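Local coordinates for acetyl-CoA hydrolase/transferase family protein (PDB 2NVV) that probably transfers coenzyme A between acyl groups and acetate or hydrolyses acetyl-CoA, by way of a glutamyl-CoA thioester, and binds zinc, at residues A123-A128 and T147-A152; D153-E158 and P203-G208; V406-H411 and C474-H479. All coordinates share one frame; numbering follows the deposited sequence.

Contact 1. Residues A123-A128 and T147-A152; sequences AIIEVA and TICRLA
Ala123, at the start of the contact on strand 122-127, sets its methyl against the last turn of helix 145-151, and here the two segments come closest. Its CB lies 3.7 Å from CB of Ala152, the first residue past the helix, and 4.2 Å from CB of Ile148; the CA atoms of Ala123 and Ala152 are 5.8 Å apart. Two residues on, the fit is looser. CD1 of Ile125 stands 4.1 Å from SG of Cys149, and its other branch, CG2, is 4.3 Å from CD1 of Ile148. Ile148 meets it by reaching along an extended second torsion (chi2 -180°), with CG1 lodged between the backbone N and the carbonyl carbon (chi1 54°). The axes of the short segments run at 137°, and beyond Ile125 no residue of the strand touches the helix. The far flank of the helix bears the exposed Arg150, whose NE forms a salt bridge with Glu175. This is the packing of a beta-alpha-beta crossover, the helix lying against the parallel sheet and leading into strand 154-160. With no hydrogen bond between the segments and every touching residue buried, the contact is held by apolar packing.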
ATOM      1  N   ALA A 123       5.765   2.443  29.990  1.00  7.55           N
ATOM      2  CA  ALA A 123       5.995   3.456  28.979  1.00  6.42           C
ATOM      3  C   ALA A 123       6.990   4.452  29.557  1.00  7.10           C
ATOM      4  O   ALA A 123       6.768   4.991  30.646  1.00  7.54           O
ATOM      5  CB  ALA A 123       4.690   4.158  28.639  1.00  6.39           C
ATOM      6  N   ILE A 124       8.103   4.665  28.855  1.00  6.39           N
ATOM      7  CA  ILE A 124       9.094   5.642  29.296  1.00  6.39           C
ATOM      8  C   ILE A 124       8.876   6.833  28.369  1.00  6.39           C
ATOM      9  O   ILE A 124       8.944   6.681  27.154  1.00  6.39           O
ATOM     10  CB  ILE A 124      10.543   5.158  29.103  1.00  6.49           C
ATOM     11  CG1 ILE A 124      10.686   3.675  29.463  1.00  6.39           C
ATOM     12  CG2 ILE A 124      11.473   6.010  29.950  1.00  6.39           C
ATOM     13  CD1 ILE A 124      10.531   3.351  30.907  1.00  6.39           C
ATOM     14  N   ILE A 125       8.605   8.011  28.925  1.00  6.39           N
ATOM     15  CA  ILE A 125       8.373   9.177  28.084  1.00  6.39           C
ATOM     16  C   ILE A 125       9.151  10.422  28.504  1.00  6.39           C
ATOM     17  O   ILE A 125       9.448  10.611  29.679  1.00  6.39           O
ATOM     18  CB  ILE A 125       6.869   9.534  28.046  1.00  6.61           C
ATOM     19  CG1 ILE A 125       6.379   9.900  29.447  1.00  7.82           C
ATOM     20  CG2 ILE A 125       6.071   8.357  27.525  1.00  7.00           C
ATOM     21  CD1 ILE A 125       4.926  10.351  29.507  1.00  7.36           C
ATOM     22  N   GLU A 126       9.512  11.255  27.532  1.00  7.76           N
ATOM     23  CA  GLU A 126      10.197  12.508  27.837  1.00  8.25           C
ATOM     24  C   GLU A 126       9.120  13.595  27.801  1.00  7.54           C
ATOM     25  O   GLU A 126       8.316  13.654  26.878  1.00  6.39           O
ATOM     26  CB  GLU A 126      11.288  12.832  26.824  1.00  6.40           C
ATOM     27  CG  GLU A 126      11.992  14.123  27.180  1.00  7.36           C
ATOM     28  CD  GLU A 126      13.061  14.511  26.202  1.00  6.86           C
ATOM     29  OE1 GLU A 126      14.248  14.428  26.579  1.00  6.39           O
ATOM     30  OE2 GLU A 126      12.709  14.898  25.061  1.00  8.30           O
ATOM     31  N   VAL A 127       9.118  14.469  28.796  1.00  8.17           N
ATOM     32  CA  VAL A 127       8.087  15.484  28.889  1.00  9.07           C
ATOM     33  C   VAL A 127       8.590  16.910  29.108  1.00 10.05           C
ATOM     34  O   VAL A 127       9.712  17.134  29.590  1.00 10.00           O
ATOM     35  CB  VAL A 127       7.110  15.080  30.023  1.00  7.90           C
ATOM     36  CG1 VAL A 127       6.102  16.144  30.268  1.00 10.51           C
ATOM     37  CG2 VAL A 127       6.400  13.784  29.647  1.00  9.25           C
ATOM     38  N   ALA A 128       7.757  17.875  28.723  1.00 10.64           N
ATOM     39  CA  ALA A 128       8.073  19.292  28.906  1.00 12.21           C
ATOM     40  C   ALA A 128       7.324  19.734  30.160  1.00 13.64           C
ATOM     41  O   ALA A 128       7.637  20.762  30.762  1.00 12.48           O
ATOM     42  CB  ALA A 128       7.610  20.113  27.693  1.00 11.35           C
ATOM     43  N   THR A 147      -0.845   6.169  22.633  1.00  6.48           N
ATOM     44  CA  THR A 147      -1.188   4.765  22.716  1.00  6.83           C
ATOM     45  C   THR A 147      -0.402   4.030  23.801  1.00  6.39           C
ATOM     46  O   THR A 147      -0.979   3.227  24.532  1.00  6.51           O
ATOM     47  CB  THR A 147      -0.981   4.070  21.362  1.00  6.39           C
ATOM     48  OG1 THR A 147      -1.726   4.774  20.359  1.00  6.39           O
ATOM     49  CG2 THR A 147      -1.455   2.614  21.421  1.00  6.39           C
ATOM     50  N   ILE A 148       0.898   4.298  23.917  1.00  6.39           N
ATOM     51  CA  ILE A 148       1.689   3.616  24.936  1.00  6.77           C
ATOM     52  C   ILE A 148       1.296   4.064  26.347  1.00  6.98           C
ATOM     53  O   ILE A 148       1.369   3.285  27.295  1.00  7.11           O
ATOM     54  CB  ILE A 148       3.237   3.811  24.725  1.00  6.95           C
ATOM     55  CG1 ILE A 148       3.598   5.286  24.638  1.00  6.39           C
ATOM     56  CG2 ILE A 148       3.680   3.099  23.465  1.00  6.39           C
ATOM     57  CD1 ILE A 148       5.071   5.525  24.424  1.00  6.39           C
ATOM     58  N   CYS A 149       0.881   5.318  26.482  1.00  7.65           N
ATOM     59  CA  CYS A 149       0.460   5.851  27.771  1.00  7.74           C
ATOM     60  C   CYS A 149      -0.873   5.248  28.186  1.00  9.12           C
ATOM     61  O   CYS A 149      -1.136   5.040  29.379  1.00  9.59           O
ATOM     62  CB  CYS A 149       0.323   7.367  27.704  1.00  7.72           C
ATOM     63  SG  CYS A 149       1.885   8.274  27.728  1.00  6.39           S
ATOM     64  N   ARG A 150      -1.712   4.965  27.196  1.00  8.87           N
ATOM     65  CA  ARG A 150      -3.019   4.387  27.448  1.00  8.61           C
ATOM     66  C   ARG A 150      -2.917   2.910  27.813  1.00  7.84           C
ATOM     67  O   ARG A 150      -3.520   2.461  28.792  1.00  6.39           O
ATOM     68  CB  ARG A 150      -3.912   4.530  26.210  1.00  9.68           C
ATOM     69  CG  ARG A 150      -5.242   3.837  26.370  1.00 12.35           C
ATOM     70  CD  ARG A 150      -5.760   3.244  25.069  1.00 14.98           C
ATOM     71  NE  ARG A 150      -6.636   4.161  24.342  1.00 16.10           N
ATOM     72  CZ  ARG A 150      -7.777   3.792  23.764  1.00 17.63           C
ATOM     73  NH1 ARG A 150      -8.176   2.524  23.836  1.00 18.18           N
ATOM     74  NH2 ARG A 150      -8.513   4.684  23.103  1.00 18.95           N
ATOM     75  N   LEU A 151      -2.144   2.166  27.026  1.00  7.54           N
ATOM     76  CA  LEU A 151      -1.978   0.732  27.217  1.00  7.53           C
ATOM     77  C   LEU A 151      -1.018   0.257  28.311  1.00  6.83           C
ATOM     78  O   LEU A 151      -1.154  -0.869  28.785  1.00  6.46           O
ATOM     79  CB  LEU A 151      -1.549   0.103  25.893  1.00  7.33           C
ATOM     80  CG  LEU A 151      -2.565  -0.412  24.867  1.00  6.39           C
ATOM     81  CD1 LEU A 151      -3.880   0.336  24.958  1.00  6.39           C
ATOM     82  CD2 LEU A 151      -1.930  -0.288  23.477  1.00  6.41           C
ATOM     83  N   ALA A 152      -0.050   1.090  28.696  1.00  6.88           N
ATOM     84  CA  ALA A 152       0.943   0.711  29.711  1.00  6.39           C
ATOM     85  C   ALA A 152       0.394   0.552  31.114  1.00  6.39           C
ATOM     86  O   ALA A 152      -0.505   1.278  31.520  1.00  6.39           O
ATOM     87  CB  ALA A 152       2.090   1.719  29.729  1.00  6.39           C
TER

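Contact 2. Residues D153-E158 and P203-G208; sequences DRIIVE and PAKIVG
Strands 154-160 and 206-212 pair in parallel, Ile155 beside Ile206 with CA atoms 4.6 Å apart, although the short segments diverge by 47°. Ile155 is gripped at both its backbone polar atoms: its N gives a bond of 2.7 Å to Lys205 O, nearly straight at 169°, and its O accepts one of 3.0 Å from Val207 N, more bent at 138°. Further along, Val157 N donates to Gly208 O at 3.0 Å. Ile206 sends its CD1 back against Ile155 CB, 3.8 Å away, while its other branch, CG2, meets Val157 CG2 at 3.7 Å. The fold-back follows from two successive turns of the same sense about chi1 and chi2. Val207 spreads its methyls over two residues, CG1 against Arg154 CB and CG2 3.6 Å from Ile156 CG1. Lys205 passes its aliphatic chain along Asp153, with CE 3.9 Å from Asp153 O, and its NZ is hydrogen-bonded to Cys149 O at the end of helix 145-151. The guanidinium of Arg154 leads off to Phe14 O and Asp19. In the seven-stranded parallel sheet, strand 206-212 is outermost within this chain, and strand 154-160 lies between it and strand 122-127.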
ATOM      1  N   ASP A 153       0.951  -0.406  31.851  1.00  6.39           N
ATOM      2  CA  ASP A 153       0.558  -0.662  33.229  1.00  6.68           C
ATOM      3  C   ASP A 153       1.119   0.453  34.118  1.00  6.46           C
ATOM      4  O   ASP A 153       0.469   0.906  35.063  1.00  6.39           O
ATOM      5  CB  ASP A 153       1.123  -2.001  33.695  1.00  9.16           C
ATOM      6  CG  ASP A 153       0.347  -3.186  33.164  1.00 10.63           C
ATOM      7  OD1 ASP A 153       0.889  -4.313  33.227  1.00 10.52           O
ATOM      8  OD2 ASP A 153      -0.803  -3.003  32.704  1.00 11.08           O
ATOM      9  N   ARG A 154       2.341   0.880  33.817  1.00  6.39           N
ATOM     10  CA  ARG A 154       2.982   1.946  34.578  1.00  6.99           C
ATOM     11  C   ARG A 154       3.786   2.848  33.655  1.00  6.39           C
ATOM     12  O   ARG A 154       4.287   2.408  32.616  1.00  6.39           O
ATOM     13  CB  ARG A 154       3.871   1.359  35.677  1.00  6.90           C
ATOM     14  CG  ARG A 154       4.711   0.194  35.223  1.00  7.62           C
ATOM     15  CD  ARG A 154       5.421  -0.491  36.388  1.00  6.93           C
ATOM     16  NE  ARG A 154       6.297  -1.561  35.910  1.00  7.47           N
ATOM     17  CZ  ARG A 154       5.863  -2.691  35.371  1.00  6.51           C
ATOM     18  NH1 ARG A 154       4.561  -2.901  35.251  1.00  7.46           N
ATOM     19  NH2 ARG A 154       6.720  -3.598  34.923  1.00  6.57           N
ATOM     20  N   ILE A 155       3.889   4.121  34.036  1.00  6.75           N
ATOM     21  CA  ILE A 155       4.599   5.113  33.236  1.00  7.50           C
ATOM     22  C   ILE A 155       5.770   5.740  33.963  1.00  6.73           C
ATOM     23  O   ILE A 155       5.653   6.128  35.121  1.00  6.39           O
ATOM     24  CB  ILE A 155       3.650   6.243  32.801  1.00  6.39           C
ATOM     25  CG1 ILE A 155       2.506   5.663  31.966  1.00  6.39           C
ATOM     26  CG2 ILE A 155       4.417   7.302  32.018  1.00  7.08           C
ATOM     27  CD1 ILE A 155       1.433   6.660  31.617  1.00  6.39           C
ATOM     28  N   ILE A 156       6.904   5.829  33.271  1.00  7.66           N
ATOM     29  CA  ILE A 156       8.104   6.443  33.824  1.00  8.31           C
ATOM     30  C   ILE A 156       8.336   7.737  33.057  1.00  8.07           C
ATOM     31  O   ILE A 156       8.680   7.713  31.880  1.00  8.40           O
ATOM     32  CB  ILE A 156       9.345   5.538  33.656  1.00  7.68           C
ATOM     33  CG1 ILE A 156       9.173   4.252  34.474  1.00  7.64           C
ATOM     34  CG2 ILE A 156      10.592   6.296  34.081  1.00  6.94           C
ATOM     35  CD1 ILE A 156      10.327   3.274  34.326  1.00  8.23           C
ATOM     36  N   VAL A 157       8.135   8.865  33.726  1.00  8.09           N
ATOM     37  CA  VAL A 157       8.314  10.174  33.102  1.00  9.72           C
ATOM     38  C   VAL A 157       9.704  10.791  33.296  1.00  9.92           C
ATOM     39  O   VAL A 157      10.338  10.644  34.342  1.00 10.02           O
ATOM     40  CB  VAL A 157       7.269  11.179  33.622  1.00  9.34           C
ATOM     41  CG1 VAL A 157       7.419  12.509  32.892  1.00  8.59           C
ATOM     42  CG2 VAL A 157       5.867  10.600  33.452  1.00  9.10           C
ATOM     43  N   GLU A 158      10.154  11.497  32.269  1.00 11.60           N
ATOM     44  CA  GLU A 158      11.454  12.148  32.257  1.00 12.16           C
ATOM     45  C   GLU A 158      11.197  13.631  31.953  1.00 12.20           C
ATOM     46  O   GLU A 158      10.865  13.981  30.828  1.00 11.97           O
ATOM     47  CB  GLU A 158      12.290  11.500  31.160  1.00 11.86           C
ATOM     48  CG  GLU A 158      13.780  11.597  31.319  1.00 11.41           C
ATOM     49  CD  GLU A 158      14.518  10.644  30.386  1.00 12.50           C
ATOM     50  OE1 GLU A 158      14.593   9.427  30.680  1.00 11.13           O
ATOM     51  OE2 GLU A 158      15.011  11.118  29.347  1.00 13.25           O
ATOM     52  N   PRO A 203      -2.774   9.665  37.047  1.00 17.54           N
ATOM     53  CA  PRO A 203      -1.509   9.934  37.743  1.00 15.93           C
ATOM     54  C   PRO A 203      -0.996   8.753  38.568  1.00 15.52           C
ATOM     55  O   PRO A 203       0.194   8.655  38.854  1.00 15.50           O
ATOM     56  CB  PRO A 203      -1.836  11.168  38.587  1.00 16.42           C
ATOM     57  CG  PRO A 203      -3.307  11.057  38.810  1.00 15.70           C
ATOM     58  CD  PRO A 203      -3.819  10.612  37.467  1.00 16.34           C
ATOM     59  N   ALA A 204      -1.898   7.846  38.926  1.00 14.98           N
ATOM     60  CA  ALA A 204      -1.541   6.670  39.704  1.00 15.03           C
ATOM     61  C   ALA A 204      -0.613   5.740  38.914  1.00 15.71           C
ATOM     62  O   ALA A 204       0.119   4.929  39.497  1.00 16.47           O
ATOM     63  CB  ALA A 204      -2.804   5.922  40.110  1.00 13.66           C
ATOM     64  N   LYS A 205      -0.651   5.854  37.586  1.00 15.26           N
ATOM     65  CA  LYS A 205       0.187   5.029  36.717  1.00 14.42           C
ATOM     66  C   LYS A 205       1.625   5.530  36.638  1.00 13.85           C
ATOM     67  O   LYS A 205       2.504   4.789  36.197  1.00 14.59           O
ATOM     68  CB  LYS A 205      -0.387   4.989  35.305  1.00 14.32           C
ATOM     69  CG  LYS A 205      -1.766   4.405  35.216  1.00 14.96           C
ATOM     70  CD  LYS A 205      -2.275   4.398  33.778  1.00 15.97           C
ATOM     71  CE  LYS A 205      -1.434   3.500  32.885  1.00 14.82           C
ATOM     72  NZ  LYS A 205      -1.976   3.448  31.495  1.00 14.65           N
ATOM     73  N   ILE A 206       1.860   6.782  37.042  1.00 12.74           N
ATOM     74  CA  ILE A 206       3.205   7.362  37.009  1.00 12.21           C
ATOM     75  C   ILE A 206       4.020   6.839  38.196  1.00 11.90           C
ATOM     76  O   ILE A 206       3.877   7.324  39.316  1.00 11.60           O
ATOM     77  CB  ILE A 206       3.173   8.906  37.116  1.00 12.87           C
ATOM     78  CG1 ILE A 206       2.075   9.493  36.228  1.00 13.43           C
ATOM     79  CG2 ILE A 206       4.517   9.473  36.719  1.00 11.42           C
ATOM     80  CD1 ILE A 206       2.251   9.230  34.763  1.00 15.78           C
ATOM     81  N   VAL A 207       4.878   5.852  37.960  1.00 11.81           N
ATOM     82  CA  VAL A 207       5.680   5.309  39.042  1.00 12.56           C
ATOM     83  C   VAL A 207       6.789   6.256  39.469  1.00 12.67           C
ATOM     84  O   VAL A 207       7.413   6.057  40.510  1.00 12.75           O
ATOM     85  CB  VAL A 207       6.294   3.958  38.665  1.00 12.46           C
ATOM     86  CG1 VAL A 207       5.188   2.950  38.439  1.00 13.46           C
ATOM     87  CG2 VAL A 207       7.160   4.099  37.422  1.00 13.09           C
ATOM     88  N   GLY A 208       7.032   7.294  38.670  1.00 13.78           N
ATOM     89  CA  GLY A 208       8.071   8.253  39.010  1.00 13.92           C
ATOM     90  C   GLY A 208       8.409   9.270  37.933  1.00 13.39           C
ATOM     91  O   GLY A 208       8.181   9.040  36.738  1.00 12.77           O
TER

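Contact 3. Residues V406-H411 and C474-H479; sequences VPMVAH and CCFAFH. With ZN (zinc ion), chain H.
Residues 406-411 and 474-479 form a buried aromatic contact, in which the loop after strand 405-406 is covered by the first turn of helix 477-484 and the turn before it. Pro407 lies over one face of the Phe478 ring, its CD 3.9 Å from the centroid and 18° off the normal, a CH-pi contact. Ala410 makes a second one, CB 4.0 Å from the centroid of the His479 ring. At its edge the same imidazole uses NE2 to donate a weak hydrogen bond of 3.3 Å to Met408 O, face and edge contacts together consistent with a fixed ring orientation. Met408, a selenomethionine, has CG anti to the backbone N (chi1 -171°), sending the chain toward Phe476; SE stands obliquely to the ring, 3.6 Å from CZ, a Met-aromatic contact 45° off the normal. Cys474 to Ala477 is a type I turn closed by Ala477 N to Cys474 O, and it leaves Phe476 as the N-cap residue. Phe476 of the second subunit packs on Met408 and Cys475, placing the contact at the dimer interface. At the end of the loop, His411 NE2 binds zinc at 2.3 Å together with two waters, Asp413, and Glu416 and His417 of the second subunit.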
ATOM      1  N   VAL A 406      18.969  -1.237 -11.125  1.00  6.39           N
ATOM      2  CA  VAL A 406      19.278  -2.621 -11.426  1.00  6.39           C
ATOM      3  C   VAL A 406      18.147  -3.320 -12.176  1.00  6.39           C
ATOM      4  O   VAL A 406      17.027  -2.819 -12.229  1.00  6.39           O
ATOM      5  CB  VAL A 406      19.539  -3.373 -10.111  1.00  6.39           C
ATOM      6  CG1 VAL A 406      20.739  -2.776  -9.390  1.00  6.39           C
ATOM      7  CG2 VAL A 406      18.306  -3.284  -9.226  1.00  6.39           C
ATOM      8  N   PRO A 407      18.428  -4.489 -12.773  1.00  6.39           N
ATOM      9  CA  PRO A 407      17.399  -5.233 -13.508  1.00  6.39           C
ATOM     10  C   PRO A 407      16.197  -5.521 -12.609  1.00  6.39           C
ATOM     11  O   PRO A 407      15.050  -5.316 -13.009  1.00  6.39           O
ATOM     12  CB  PRO A 407      18.129  -6.508 -13.924  1.00  6.39           C
ATOM     13  CG  PRO A 407      19.548  -6.031 -14.111  1.00  6.39           C
ATOM     14  CD  PRO A 407      19.752  -5.124 -12.923  1.00  6.39           C
HETATM   15  N   MSE A 408      16.476  -6.008 -11.400  1.00  6.42           N
HETATM   16  CA  MSE A 408      15.449  -6.307 -10.406  1.00  6.39           C
HETATM   17  C   MSE A 408      15.993  -5.930  -9.037  1.00  6.39           C
HETATM   18  O   MSE A 408      17.156  -6.200  -8.746  1.00  6.39           O
HETATM   19  CB  MSE A 408      15.096  -7.792 -10.406  1.00  7.21           C
HETATM   20  CG  MSE A 408      13.890  -8.124  -9.540  1.00 10.89           C
HETATM   21 SE   MSE A 408      13.629 -10.031  -9.201  1.00 21.19          SE
HETATM   22  CE  MSE A 408      12.607 -10.536 -10.775  1.00 15.14           C
ATOM     23  N   VAL A 409      15.165  -5.292  -8.205  1.00  6.63           N
ATOM     24  CA  VAL A 409      15.610  -4.906  -6.865  1.00  6.74           C
ATOM     25  C   VAL A 409      15.750  -6.161  -5.987  1.00  6.39           C
ATOM     26  O   VAL A 409      14.877  -7.032  -5.991  1.00  6.39           O
ATOM     27  CB  VAL A 409      14.631  -3.892  -6.178  1.00  6.39           C
ATOM     28  CG1 VAL A 409      14.714  -2.538  -6.852  1.00  6.39           C
ATOM     29  CG2 VAL A 409      13.218  -4.404  -6.222  1.00  6.79           C
ATOM     30  N   ALA A 410      16.858  -6.239  -5.247  1.00  6.49           N
ATOM     31  CA  ALA A 410      17.141  -7.366  -4.367  1.00  7.01           C
ATOM     32  C   ALA A 410      16.147  -7.468  -3.213  1.00  6.39           C
ATOM     33  O   ALA A 410      16.131  -8.461  -2.488  1.00  6.39           O
ATOM     34  CB  ALA A 410      18.557  -7.262  -3.827  1.00  6.39           C
ATOM     35  N   HIS A 411      15.326  -6.436  -3.051  1.00  6.54           N
ATOM     36  CA  HIS A 411      14.319  -6.403  -1.998  1.00  6.75           C
ATOM     37  C   HIS A 411      13.245  -5.414  -2.405  1.00  6.39           C
ATOM     38  O   HIS A 411      13.544  -4.252  -2.659  1.00  6.74           O
ATOM     39  CB  HIS A 411      14.929  -5.952  -0.673  1.00  6.39           C
ATOM     40  CG  HIS A 411      13.972  -6.012   0.474  1.00  6.39           C
ATOM     41  ND1 HIS A 411      13.590  -7.200   1.059  1.00  6.39           N
ATOM     42  CD2 HIS A 411      13.288  -5.038   1.118  1.00  6.99           C
ATOM     43  CE1 HIS A 411      12.712  -6.954   2.017  1.00  6.39           C
ATOM     44  NE2 HIS A 411      12.511  -5.651   2.071  1.00  6.39           N
ATOM     45  N   CYS A 474      19.409 -14.341 -14.725  1.00  8.87           N
ATOM     46  CA  CYS A 474      20.411 -13.304 -14.476  1.00  8.34           C
ATOM     47  C   CYS A 474      19.911 -11.943 -13.977  1.00  8.18           C
ATOM     48  O   CYS A 474      20.664 -10.966 -14.003  1.00  7.83           O
ATOM     49  CB  CYS A 474      21.233 -13.092 -15.754  1.00  8.69           C
ATOM     50  SG  CYS A 474      20.256 -12.763 -17.257  1.00 10.53           S
ATOM     51  N   CYS A 475      18.663 -11.863 -13.520  1.00  7.95           N
ATOM     52  CA  CYS A 475      18.125 -10.583 -13.028  1.00  6.79           C
ATOM     53  C   CYS A 475      18.947  -9.970 -11.891  1.00  6.39           C
ATOM     54  O   CYS A 475      18.872  -8.764 -11.653  1.00  6.56           O
ATOM     55  CB  CYS A 475      16.671 -10.748 -12.564  1.00  6.78           C
ATOM     56  SG  CYS A 475      16.407 -12.017 -11.317  1.00  6.39           S
ATOM     57  N   PHE A 476      19.735 -10.793 -11.203  1.00  6.39           N
ATOM     58  CA  PHE A 476      20.561 -10.321 -10.094  1.00  6.39           C
ATOM     59  C   PHE A 476      22.045 -10.284 -10.414  1.00  6.43           C
ATOM     60  O   PHE A 476      22.880 -10.211  -9.512  1.00  6.39           O
ATOM     61  CB  PHE A 476      20.334 -11.189  -8.857  1.00  6.60           C
ATOM     62  CG  PHE A 476      18.980 -11.001  -8.222  1.00  6.39           C
ATOM     63  CD1 PHE A 476      18.238 -12.098  -7.786  1.00  6.39           C
ATOM     64  CD2 PHE A 476      18.453  -9.728  -8.053  1.00  6.39           C
ATOM     65  CE1 PHE A 476      16.995 -11.921  -7.192  1.00  7.39           C
ATOM     66  CE2 PHE A 476      17.210  -9.547  -7.457  1.00  6.39           C
ATOM     67  CZ  PHE A 476      16.481 -10.645  -7.027  1.00  7.10           C
ATOM     68  N   ALA A 477      22.374 -10.322 -11.699  1.00  6.94           N
ATOM     69  CA  ALA A 477      23.763 -10.283 -12.138  1.00  6.55           C
ATOM     70  C   ALA A 477      24.501  -9.042 -11.636  1.00  6.39           C
ATOM     71  O   ALA A 477      25.679  -9.112 -11.298  1.00  6.39           O
ATOM     72  CB  ALA A 477      23.812 -10.336 -13.649  1.00  6.39           C
ATOM     73  N   PHE A 478      23.822  -7.903 -11.605  1.00  6.39           N
ATOM     74  CA  PHE A 478      24.430  -6.664 -11.130  1.00  6.39           C
ATOM     75  C   PHE A 478      24.935  -6.822  -9.691  1.00  6.43           C
ATOM     76  O   PHE A 478      26.076  -6.489  -9.380  1.00  6.39           O
ATOM     77  CB  PHE A 478      23.409  -5.523 -11.202  1.00  6.39           C
ATOM     78  CG  PHE A 478      23.405  -4.794 -12.517  1.00  6.39           C
ATOM     79  CD1 PHE A 478      23.511  -5.491 -13.715  1.00  6.92           C
ATOM     80  CD2 PHE A 478      23.294  -3.410 -12.559  1.00  6.39           C
ATOM     81  CE1 PHE A 478      23.508  -4.819 -14.942  1.00  6.39           C
ATOM     82  CE2 PHE A 478      23.291  -2.731 -13.780  1.00  7.08           C
ATOM     83  CZ  PHE A 478      23.399  -3.442 -14.974  1.00  7.04           C
ATOM     84  N   HIS A 479      24.064  -7.338  -8.826  1.00  7.49           N
ATOM     85  CA  HIS A 479      24.367  -7.564  -7.419  1.00  8.26           C
ATOM     86  C   HIS A 479      25.431  -8.640  -7.279  1.00  8.39           C
ATOM     87  O   HIS A 479      26.339  -8.533  -6.442  1.00  9.74           O
ATOM     88  CB  HIS A 479      23.108  -8.023  -6.691  1.00  6.39           C
ATOM     89  CG  HIS A 479      21.964  -7.071  -6.809  1.00  6.39           C
ATOM     90  ND1 HIS A 479      21.831  -5.966  -5.997  1.00  6.82           N
ATOM     91  CD2 HIS A 479      20.885  -7.069  -7.628  1.00  6.39           C
ATOM     92  CE1 HIS A 479      20.715  -5.327  -6.304  1.00  6.51           C
ATOM     93  NE2 HIS A 479      20.122  -5.977  -7.291  1.00  6.39           N
TER
HETATM   94 ZN    ZN H 507      10.661  -4.866   3.249  1.00 20.56          ZN
HETATM   95  O   HOH W   1       9.041  -5.316   1.863  1.00 21.26           O
HETATM   96  O   HOH W   2      12.347  -4.029   4.723  1.00 28.46           O

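How the contacts relate
Contacts 1 and 2 belong to one parallel sheet and touch, their centres 8 Å apart: Ala123 O and Val127 N are within probable hydrogen-bonding distance of Ile156 N and Glu158 O, joining strands 122-127 and 154-160. Contact 1 is wholly buried and apolar, helix on strand; contact 2, nearer the sheet's edge, is partly buried and combines backbone hydrogen bonds with apolar packing and a lysine tied back to the helix of contact 1. Contact 3 lies across the chain's centre, about 43 and 50 Å from the other two between centres, and shares no element with them. Buried like contact 1, it differs in its aromatic rings, zinc ligand and second subunit.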